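Local coordinates for microcin B17-processing protein McbD (Escherichia coli str. K-12 substr. MG1655, PDB 6GRH), which is the YcaO-family protein needed to process the inactive precursor of microcin B17, McbA, into the active peptide antibiotic, probably as a YcaO cyclodehydratase, at residues T75-M80 / E102-K107; H224-L229 / C256-E261; L364-S369 / S390-F395. The protein carries 1 engineered substitution. All blocks are in the same frame, centred on the assembly; numbering follows the deposited sequence.

Contact 1 of 3, residues T75-M80 / E102-K107; sequences TLYEMM and EIITHK
Glu78 and Lys107 meet at the solvent-facing border of this contact, where OE1 of Glu78 forms a salt bridge with NZ of Lys107 at 3.3 Å. The lysine chain bends only at its last torsion (chi4 -62°), which turns the ammonium group towards the carboxylate, and the two side chains run at a slant to each other. The same OE1 also accepts a nearly straight bond from the backbone N of Thr75 (3.1 Å, 174° at the hydrogen), arriving from well above the carboxylate plane. In turn the backbone N of Glu78 donates to Thr75 OG1 at 3.1 Å. This reciprocal pair is a capping box, with Thr75 as N-cap of the short helix 76-79, and the salt bridge ties the box to the residues that follow helix 100-105. Thr75 lies against the end of that helix: its CA approaches His106 O at 3.5 Å in a CA-H...O contact, while CB faces Ile104 O. Between the segments, a water accepts from Leu76 N at 2.7 Å and lies within donating distance of Ile103 O and His106 O, linking the start of one helix to the end of the other. On the inner side, CD1 of Leu76 rests on CG2 of Ile103 (3.9 Å), and Phe108 flanks both Leu76 and His106. CG2 of Ile104 touches the Tyr77 ring at its edge, beside CE1 and near the ring plane.

Contact 2 of 3, residues H224-L229 / C256-E261; sequences HAVLTL and CKSVVE
Ser258 OG is held between two groups of the strand: the carbonyl of Val226, whose O is 3.0 Å from OG, and the hydroxyl of Thr228. Thr228 has two conformers, and its contacts hold for the one modelled here; in it OG1 lies 2.6 Å from Ser258 OG, a hydrogen bond that either partner could donate. The serine has one proton for several acceptors, so its direction remains open; Gly244 O, on the adjacent strand 241-248, is a further partner of both hydroxyls, weakly for Ser258. The serine's first torsion (chi1 -177°) carries OG away from its own N and towards the strand. In the same conformer the methyl CG2 of Thr228 packs on CG2 of Val259 at 3.9 Å, the two side chains crossing at about a right angle. All the touching residues are buried. The axes of the two short segments come within 7.8 Å at a crossing angle of -36°, consistent with the small serine at the crossing point. Val259 continues onto Ile201 and Leu202 of helix 196-208. Helix 251-275 thus packs on one face of the mixed sheet that contains strands 224-231 and 241-248, the helix-on-sheet layering of an alpha/beta fold.

Contact 3 of 3, residues L364-S369 / S390-F395; sequences LHMNNS and SKMVPF
Met366 makes the tight end of the contact, its methyl CE pressed against Val393 CG1 at 3.3 Å, closer than ordinary van der Waals contact. CE also lies 3.8 Å from Phe395 CD1, meeting that ring obliquely. The methionine is bent at its last torsion (chi3 -74°), which turns the methyl towards both residues; further back, its CG faces the CE of Met392. Tyr286 of helix 285-292 also touches both methionines. Next to them a water bridges the two segments, donating to Met366 O and accepting from Asn368 N and from Val393 N (3.0 Å). Towards the solvent the packing thins. There Ser369 sets its CA and CB against the carbonyl O of Ser390, the CA in a CA-H...O contact of 3.5 Å. Asn367 stands between the two parts: its OD1 is 3.6 Å from Met392 SD and takes the Ser369 hydroxyl on a lone pair, in the carbonyl plane, at 2.7 Å from OG. Two irregular segments thus pack together in the C-terminal part of the YcaO protein, where Pro394 centres an inverse gamma turn in a tail that may correspond to the proline-rich C-terminus of other YcaO cyclodehydratases.

In the fold
The three contacts follow one another along the chain, each closing before the next opens, and all lie in the YcaO part of the protein. Contact 1 is peripheral, about 28 Å from the centre of the chain, on short helices beside strands 108-115 and 121-125 of an antiparallel sheet. Contact 2 lies across that centre, about 40 Å from contact 1 between centres. Contact 3 lies about 27 Å from contact 1 and about 19 Å from contact 2, centre to centre; its nearest atoms come within about 5 Å of contact 2. Strand 241-248 pairs with strand 224-231 and touches Phe395. Contacts 2 and 3 thereby bring the C-terminal tail, the mixed sheet and helix 251-275 together near the chain's centre, while contact 1 joins two helix ends at the periphery.

Contact 1 of 3, residues T75-M80 / E102-K107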
loop_
_atom_site.group_PDB
_atom_site.type_symbol
_atom_site.label_atom_id
_atom_site.label_comp_id
_atom_site.label_asym_id
_atom_site.label_seq_id
_atom_site.Cartn_x
_atom_site.Cartn_y
_atom_site.Cartn_z
ATOM N N THR E 75 -47.652 -39.605 -19.575
ATOM C CA THR E 75 -48.803 -39.637 -18.669
ATOM C C THR E 75 -48.293 -40.008 -17.282
ATOM O O THR E 75 -47.172 -40.519 -17.131
ATOM C CB THR E 75 -49.857 -40.704 -19.061
ATOM O OG1 THR E 75 -49.331 -42.015 -18.800
ATOM C CG2 THR E 75 -50.270 -40.583 -20.519
ATOM N N LEU E 76 -49.128 -39.785 -16.276
ATOM C CA LEU E 76 -48.759 -40.108 -14.911
ATOM C C LEU E 76 -48.381 -41.594 -14.771
ATOM O O LEU E 76 -47.342 -41.909 -14.185
ATOM C CB LEU E 76 -49.870 -39.712 -13.935
ATOM C CG LEU E 76 -50.172 -38.221 -13.767
ATOM C CD1 LEU E 76 -51.321 -38.009 -12.792
ATOM C CD2 LEU E 76 -48.952 -37.420 -13.301
ATOM N N TYR E 77 -49.180 -42.491 -15.356
ATOM C CA TYR E 77 -48.937 -43.944 -15.240
ATOM C C TYR E 77 -47.797 -44.486 -16.105
ATOM O O TYR E 77 -47.352 -45.605 -15.880
ATOM C CB TYR E 77 -50.229 -44.749 -15.503
ATOM C CG TYR E 77 -51.208 -44.730 -14.349
ATOM C CD1 TYR E 77 -52.058 -43.642 -14.155
ATOM C CD2 TYR E 77 -51.292 -45.809 -13.454
ATOM C CE1 TYR E 77 -52.952 -43.609 -13.102
ATOM C CE2 TYR E 77 -52.186 -45.787 -12.393
ATOM C CZ TYR E 77 -53.019 -44.684 -12.226
ATOM O OH TYR E 77 -53.920 -44.641 -11.187
ATOM N N GLU E 78 -47.344 -43.727 -17.097
ATOM C CA GLU E 78 -46.091 -44.047 -17.826
ATOM C C GLU E 78 -44.846 -43.614 -17.035
ATOM O O GLU E 78 -43.771 -44.214 -17.146
ATOM C CB GLU E 78 -46.080 -43.372 -19.199
ATOM C CG GLU E 78 -47.023 -44.038 -20.200
ATOM C CD GLU E 78 -47.586 -43.085 -21.233
ATOM O OE1 GLU E 78 -47.030 -41.976 -21.443
ATOM O OE2 GLU E 78 -48.619 -43.452 -21.836
ATOM N N MET E 79 -45.037 -42.596 -16.205
ATOM C CA MET E 79 -43.974 -41.794 -15.610
ATOM C C MET E 79 -43.455 -42.358 -14.284
ATOM O O MET E 79 -42.321 -42.076 -13.897
ATOM C CB MET E 79 -44.578 -40.394 -15.410
ATOM C CG MET E 79 -43.720 -39.269 -14.964
ATOM S SD MET E 79 -44.717 -37.868 -14.409
ATOM C CE MET E 79 -45.602 -37.463 -15.906
ATOM N N MET E 80 -44.293 -43.113 -13.583
ATOM C CA MET E 80 -44.000 -43.586 -12.239
ATOM C C MET E 80 -44.780 -44.860 -11.960
ATOM O O MET E 80 -45.627 -45.237 -12.772
ATOM C CB MET E 80 -44.371 -42.498 -11.215
ATOM C CG MET E 80 -45.852 -42.145 -11.123
ATOM S SD MET E 80 -46.170 -40.652 -10.142
ATOM C CE MET E 80 -45.770 -39.346 -11.310
ATOM N N GLU E 102 -59.422 -36.840 -17.884
ATOM C CA GLU E 102 -58.536 -35.859 -18.501
ATOM C C GLU E 102 -57.162 -35.876 -17.836
ATOM O O GLU E 102 -56.169 -35.779 -18.535
ATOM C CB GLU E 102 -59.118 -34.432 -18.512
ATOM C CG GLU E 102 -58.206 -33.446 -19.266
ATOM C CD GLU E 102 -58.844 -32.114 -19.653
ATOM O OE1 GLU E 102 -60.093 -32.001 -19.667
ATOM O OE2 GLU E 102 -58.073 -31.170 -19.968
ATOM N N ILE E 103 -57.118 -36.019 -16.509
ATOM C CA ILE E 103 -55.851 -36.067 -15.768
ATOM C C ILE E 103 -55.017 -37.290 -16.147
ATOM O O ILE E 103 -53.810 -37.146 -16.357
ATOM C CB ILE E 103 -56.060 -36.020 -14.237
ATOM C CG1 ILE E 103 -56.613 -34.655 -13.826
ATOM C CG2 ILE E 103 -54.749 -36.302 -13.498
ATOM C CD1 ILE E 103 -57.269 -34.632 -12.470
ATOM N N ILE E 104 -55.623 -38.480 -16.235
ATOM C CA ILE E 104 -54.799 -39.664 -16.511
ATOM C C ILE E 104 -54.366 -39.814 -17.968
ATOM O O ILE E 104 -53.416 -40.552 -18.229
ATOM C CB ILE E 104 -55.353 -40.993 -15.931
ATOM C CG1 ILE E 104 -56.610 -41.488 -16.655
ATOM C CG2 ILE E 104 -55.561 -40.863 -14.418
ATOM C CD1 ILE E 104 -57.063 -42.858 -16.183
ATOM N N THR E 105 -55.009 -39.110 -18.907
ATOM C CA THR E 105 -54.608 -39.192 -20.319
ATOM C C THR E 105 -53.707 -38.042 -20.761
ATOM O O THR E 105 -53.120 -38.111 -21.838
ATOM C CB THR E 105 -55.809 -39.290 -21.284
ATOM O OG1 THR E 105 -56.596 -38.099 -21.209
ATOM C CG2 THR E 105 -56.686 -40.501 -20.954
ATOM N N HIS E 106 -53.591 -36.992 -19.953
ATOM C CA HIS E 106 -52.759 -35.857 -20.326
ATOM C C HIS E 106 -51.264 -36.239 -20.258
ATOM O O HIS E 106 -50.820 -36.911 -19.318
ATOM C CB HIS E 106 -53.044 -34.651 -19.426
ATOM C CG HIS E 106 -52.295 -33.418 -19.826
ATOM N ND1 HIS E 106 -52.598 -32.706 -20.968
ATOM C CD2 HIS E 106 -51.244 -32.786 -19.253
ATOM C CE1 HIS E 106 -51.770 -31.680 -21.073
ATOM N NE2 HIS E 106 -50.939 -31.705 -20.044
ATOM N N LYS E 107 -50.513 -35.806 -21.267
ATOM C CA LYS E 107 -49.077 -36.016 -21.323
ATOM C C LYS E 107 -48.369 -34.839 -20.634
ATOM O O LYS E 107 -48.218 -33.773 -21.225
ATOM C CB LYS E 107 -48.606 -36.181 -22.773
ATOM C CG LYS E 107 -49.093 -37.455 -23.447
ATOM C CD LYS E 107 -48.327 -37.772 -24.735
ATOM C CE LYS E 107 -48.436 -39.247 -25.136
ATOM N NZ LYS E 107 -47.857 -40.185 -24.115
HETATM O O HOH W 1 -51.385 -38.476 -17.088
#

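Contact 2 of 3, residues H224-L229 / C256-E261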
loop_
_atom_site.group_PDB
_atom_site.type_symbol
_atom_site.label_atom_id
_atom_site.label_comp_id
_atom_site.label_asym_id
_atom_site.label_seq_id
_atom_site.Cartn_x
_atom_site.Cartn_y
_atom_site.Cartn_z
ATOM N N HIS E 224 -37.968 -30.366 15.674
ATOM C CA HIS E 224 -38.696 -29.226 16.207
ATOM C C HIS E 224 -38.846 -28.157 15.139
ATOM O O HIS E 224 -37.840 -27.673 14.602
ATOM C CB HIS E 224 -37.968 -28.666 17.432
ATOM C CG HIS E 224 -37.849 -29.654 18.553
ATOM N ND1 HIS E 224 -38.843 -29.846 19.487
ATOM C CD2 HIS E 224 -36.876 -30.545 18.854
ATOM C CE1 HIS E 224 -38.482 -30.796 20.330
ATOM N NE2 HIS E 224 -37.294 -31.244 19.967
ATOM N N ALA E 225 -40.092 -27.821 14.806
ATOM C CA ALA E 225 -40.400 -26.667 13.955
ATOM C C ALA E 225 -40.801 -25.553 14.886
ATOM O O ALA E 225 -41.803 -25.657 15.579
ATOM C CB ALA E 225 -41.529 -26.983 13.005
ATOM N N VAL E 226 -40.005 -24.503 14.945
ATOM C CA VAL E 226 -40.267 -23.423 15.880
ATOM C C VAL E 226 -40.729 -22.188 15.131
ATOM O O VAL E 226 -40.034 -21.731 14.235
ATOM C CB VAL E 226 -39.029 -23.130 16.743
ATOM C CG1 VAL E 226 -39.265 -21.919 17.631
ATOM C CG2 VAL E 226 -38.717 -24.352 17.613
ATOM N N LEU E 227 -41.897 -21.666 15.516
ATOM C CA LEU E 227 -42.492 -20.493 14.896
ATOM C C LEU E 227 -42.329 -19.359 15.876
ATOM O O LEU E 227 -42.767 -19.471 17.018
ATOM C CB LEU E 227 -43.991 -20.717 14.643
ATOM C CG LEU E 227 -44.759 -19.582 13.953
ATOM C CD1 LEU E 227 -44.283 -19.350 12.545
ATOM C CD2 LEU E 227 -46.253 -19.886 13.985
ATOM N N THR E 228 -41.674 -18.288 15.440
ATOM C CA THR E 228 -41.538 -17.074 16.236
ATOM C C THR E 228 -42.492 -16.048 15.632
ATOM O O THR E 228 -42.585 -15.925 14.402
ATOM C CB THR E 228 -40.092 -16.525 16.228
ATOM O OG1 THR E 228 -39.500 -16.746 14.941
ATOM C CG2 THR E 228 -39.232 -17.194 17.295
ATOM N N LEU E 229 -43.193 -15.325 16.499
ATOM C CA LEU E 229 -44.191 -14.340 16.095
ATOM C C LEU E 229 -43.906 -13.045 16.815
ATOM O O LEU E 229 -43.555 -13.053 17.995
ATOM C CB LEU E 229 -45.587 -14.836 16.466
ATOM C CG LEU E 229 -46.103 -16.048 15.702
ATOM C CD1 LEU E 229 -47.468 -16.446 16.248
ATOM C CD2 LEU E 229 -46.182 -15.778 14.204
ATOM N N CYS E 256 -33.045 -20.704 17.444
ATOM C CA CYS E 256 -32.069 -19.710 16.996
ATOM C C CYS E 256 -32.244 -19.359 15.530
ATOM O O CYS E 256 -32.360 -18.180 15.209
ATOM C CB CYS E 256 -30.624 -20.131 17.337
ATOM S SG CYS E 256 -30.372 -20.219 19.134
ATOM N N LYS E 257 -32.339 -20.365 14.657
ATOM C CA LYS E 257 -32.603 -20.108 13.246
ATOM C C LYS E 257 -33.930 -19.342 13.046
ATOM O O LYS E 257 -33.992 -18.395 12.282
ATOM C CB LYS E 257 -32.589 -21.406 12.414
ATOM C CG LYS E 257 -31.229 -22.126 12.368
ATOM C CD LYS E 257 -30.948 -22.764 10.987
ATOM N N SER E 258 -34.974 -19.737 13.763
ATOM C CA SER E 258 -36.283 -19.064 13.653
ATOM C C SER E 258 -36.221 -17.556 13.974
ATOM O O SER E 258 -36.794 -16.727 13.259
ATOM C CB SER E 258 -37.303 -19.743 14.557
ATOM O OG SER E 258 -38.561 -19.142 14.407
ATOM N N VAL E 259 -35.508 -17.223 15.042
ATOM C CA VAL E 259 -35.324 -15.832 15.443
ATOM C C VAL E 259 -34.616 -15.025 14.332
ATOM O O VAL E 259 -35.024 -13.900 14.018
ATOM C CB VAL E 259 -34.580 -15.749 16.788
ATOM C CG1 VAL E 259 -34.107 -14.338 17.127
ATOM C CG2 VAL E 259 -35.485 -16.264 17.879
ATOM N N VAL E 260 -33.591 -15.621 13.726
ATOM C CA VAL E 260 -32.823 -14.937 12.674
ATOM C C VAL E 260 -33.661 -14.824 11.393
ATOM O O VAL E 260 -33.574 -13.815 10.679
ATOM C CB VAL E 260 -31.466 -15.621 12.399
ATOM C CG1 VAL E 260 -30.750 -14.944 11.245
ATOM C CG2 VAL E 260 -30.590 -15.558 13.629
ATOM N N GLU E 261 -34.461 -15.844 11.094
ATOM C CA GLU E 261 -35.423 -15.757 9.982
ATOM C C GLU E 261 -36.410 -14.607 10.201
ATOM O O GLU E 261 -36.675 -13.847 9.279
ATOM C CB GLU E 261 -36.189 -17.068 9.802
ATOM C CG GLU E 261 -35.339 -18.224 9.279
ATOM C CD GLU E 261 -35.167 -18.230 7.768
ATOM O OE1 GLU E 261 -36.046 -17.705 7.035
ATOM O OE2 GLU E 261 -34.152 -18.788 7.303
#

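Contact 3 of 3, residues L364-S369 / S390-F395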
loop_
_atom_site.group_PDB
_atom_site.type_symbol
_atom_site.label_atom_id
_atom_site.label_comp_id
_atom_site.label_asym_id
_atom_site.label_seq_id
_atom_site.Cartn_x
_atom_site.Cartn_y
_atom_site.Cartn_z
ATOM N N LEU E 364 -49.137 -29.722 -1.582
ATOM C CA LEU E 364 -48.200 -29.522 -2.707
ATOM C C LEU E 364 -47.586 -28.124 -2.721
ATOM O O LEU E 364 -46.516 -27.926 -3.286
ATOM C CB LEU E 364 -48.875 -29.838 -4.058
ATOM C CG LEU E 364 -48.944 -31.333 -4.385
ATOM C CD1 LEU E 364 -49.819 -31.589 -5.596
ATOM C CD2 LEU E 364 -47.575 -31.945 -4.616
ATOM N N HIS E 365 -48.261 -27.161 -2.124
ATOM C CA HIS E 365 -47.721 -25.821 -1.982
ATOM C C HIS E 365 -48.412 -25.147 -0.797
ATOM O O HIS E 365 -49.280 -25.755 -0.188
ATOM C CB HIS E 365 -47.921 -25.044 -3.291
ATOM C CG HIS E 365 -49.350 -24.887 -3.690
ATOM N ND1 HIS E 365 -50.198 -23.995 -3.074
ATOM C CD2 HIS E 365 -50.066 -25.467 -4.680
ATOM C CE1 HIS E 365 -51.385 -24.054 -3.646
ATOM N NE2 HIS E 365 -51.329 -24.931 -4.635
ATOM N N MET E 366 -48.061 -23.907 -0.480
ATOM C CA MET E 366 -48.517 -23.292 0.773
ATOM C C MET E 366 -49.589 -22.211 0.654
ATOM O O MET E 366 -49.904 -21.542 1.650
ATOM C CB MET E 366 -47.311 -22.768 1.573
ATOM C CG MET E 366 -46.708 -21.460 1.112
ATOM S SD MET E 366 -45.413 -20.920 2.253
ATOM C CE MET E 366 -46.350 -20.358 3.665
ATOM N N ASN E 367 -50.147 -22.033 -0.537
ATOM C CA ASN E 367 -51.203 -21.047 -0.757
ATOM C C ASN E 367 -52.601 -21.689 -0.732
ATOM O O ASN E 367 -53.110 -22.107 -1.765
ATOM C CB ASN E 367 -50.964 -20.341 -2.093
ATOM C CG ASN E 367 -51.985 -19.262 -2.378
ATOM O OD1 ASN E 367 -52.776 -18.889 -1.509
ATOM N ND2 ASN E 367 -51.966 -18.745 -3.605
ATOM N N ASN E 368 -53.244 -21.750 0.427
ATOM C CA ASN E 368 -54.588 -22.347 0.444
ATOM C C ASN E 368 -55.709 -21.355 0.005
ATOM O O ASN E 368 -56.863 -21.727 0.012
ATOM C CB ASN E 368 -54.896 -23.148 1.734
ATOM C CG ASN E 368 -54.434 -22.458 2.971
ATOM O OD1 ASN E 368 -53.599 -22.975 3.734
ATOM N ND2 ASN E 368 -54.922 -21.241 3.153
ATOM N N SER E 369 -55.355 -20.123 -0.393
ATOM C CA SER E 369 -56.275 -19.251 -1.153
ATOM C C SER E 369 -56.286 -19.569 -2.660
ATOM O O SER E 369 -57.107 -19.042 -3.388
ATOM C CB SER E 369 -55.937 -17.767 -0.955
ATOM O OG SER E 369 -54.915 -17.338 -1.844
ATOM N N SER E 390 -59.581 -21.061 3.124
ATOM C CA SER E 390 -59.609 -20.216 1.933
ATOM C C SER E 390 -58.665 -18.997 1.980
ATOM O O SER E 390 -58.702 -18.187 1.074
ATOM C CB SER E 390 -61.039 -19.716 1.729
ATOM O OG SER E 390 -61.443 -18.896 2.826
ATOM N N LYS E 391 -57.826 -18.869 3.011
ATOM C CA LYS E 391 -56.976 -17.693 3.198
ATOM C C LYS E 391 -55.521 -18.116 3.243
ATOM O O LYS E 391 -55.179 -19.084 3.920
ATOM C CB LYS E 391 -57.284 -17.009 4.522
ATOM C CG LYS E 391 -58.323 -15.907 4.495
ATOM C CD LYS E 391 -58.295 -15.115 5.808
ATOM C CE LYS E 391 -57.031 -14.261 5.939
ATOM N NZ LYS E 391 -57.075 -13.287 7.071
ATOM N N MET E 392 -54.647 -17.375 2.583
ATOM C CA MET E 392 -53.239 -17.718 2.672
ATOM C C MET E 392 -52.659 -17.343 4.042
ATOM O O MET E 392 -52.908 -16.262 4.557
ATOM C CB MET E 392 -52.432 -17.074 1.567
ATOM C CG MET E 392 -50.991 -17.496 1.663
ATOM S SD MET E 392 -50.089 -17.252 0.159
ATOM C CE MET E 392 -48.467 -17.732 0.771
ATOM N N VAL E 393 -51.898 -18.270 4.617
ATOM C CA VAL E 393 -51.122 -18.042 5.855
ATOM C C VAL E 393 -50.276 -16.746 5.756
ATOM O O VAL E 393 -49.702 -16.497 4.703
ATOM C CB VAL E 393 -50.219 -19.278 6.174
ATOM C CG1 VAL E 393 -49.144 -19.483 5.125
ATOM C CG2 VAL E 393 -49.605 -19.190 7.577
ATOM N N PRO E 394 -50.239 -15.913 6.829
ATOM C CA PRO E 394 -49.471 -14.657 6.817
ATOM C C PRO E 394 -47.954 -14.874 7.066
ATOM O O PRO E 394 -47.386 -14.478 8.100
ATOM C CB PRO E 394 -50.152 -13.826 7.912
ATOM C CG PRO E 394 -50.625 -14.847 8.898
ATOM C CD PRO E 394 -51.054 -16.022 8.059
ATOM N N PHE E 395 -47.321 -15.498 6.078
ATOM C CA PHE E 395 -45.937 -15.938 6.150
ATOM C C PHE E 395 -45.350 -15.659 4.768
ATOM O O PHE E 395 -46.055 -15.871 3.785
ATOM C CB PHE E 395 -45.902 -17.435 6.469
ATOM C CG PHE E 395 -44.530 -17.962 6.768
ATOM C CD1 PHE E 395 -43.768 -18.543 5.770
ATOM C CD2 PHE E 395 -44.003 -17.888 8.056
ATOM C CE1 PHE E 395 -42.493 -19.025 6.027
ATOM C CE2 PHE E 395 -42.726 -18.365 8.325
ATOM C CZ PHE E 395 -41.968 -18.929 7.298
HETATM O O HOH W 2 -51.850 -20.906 3.150
#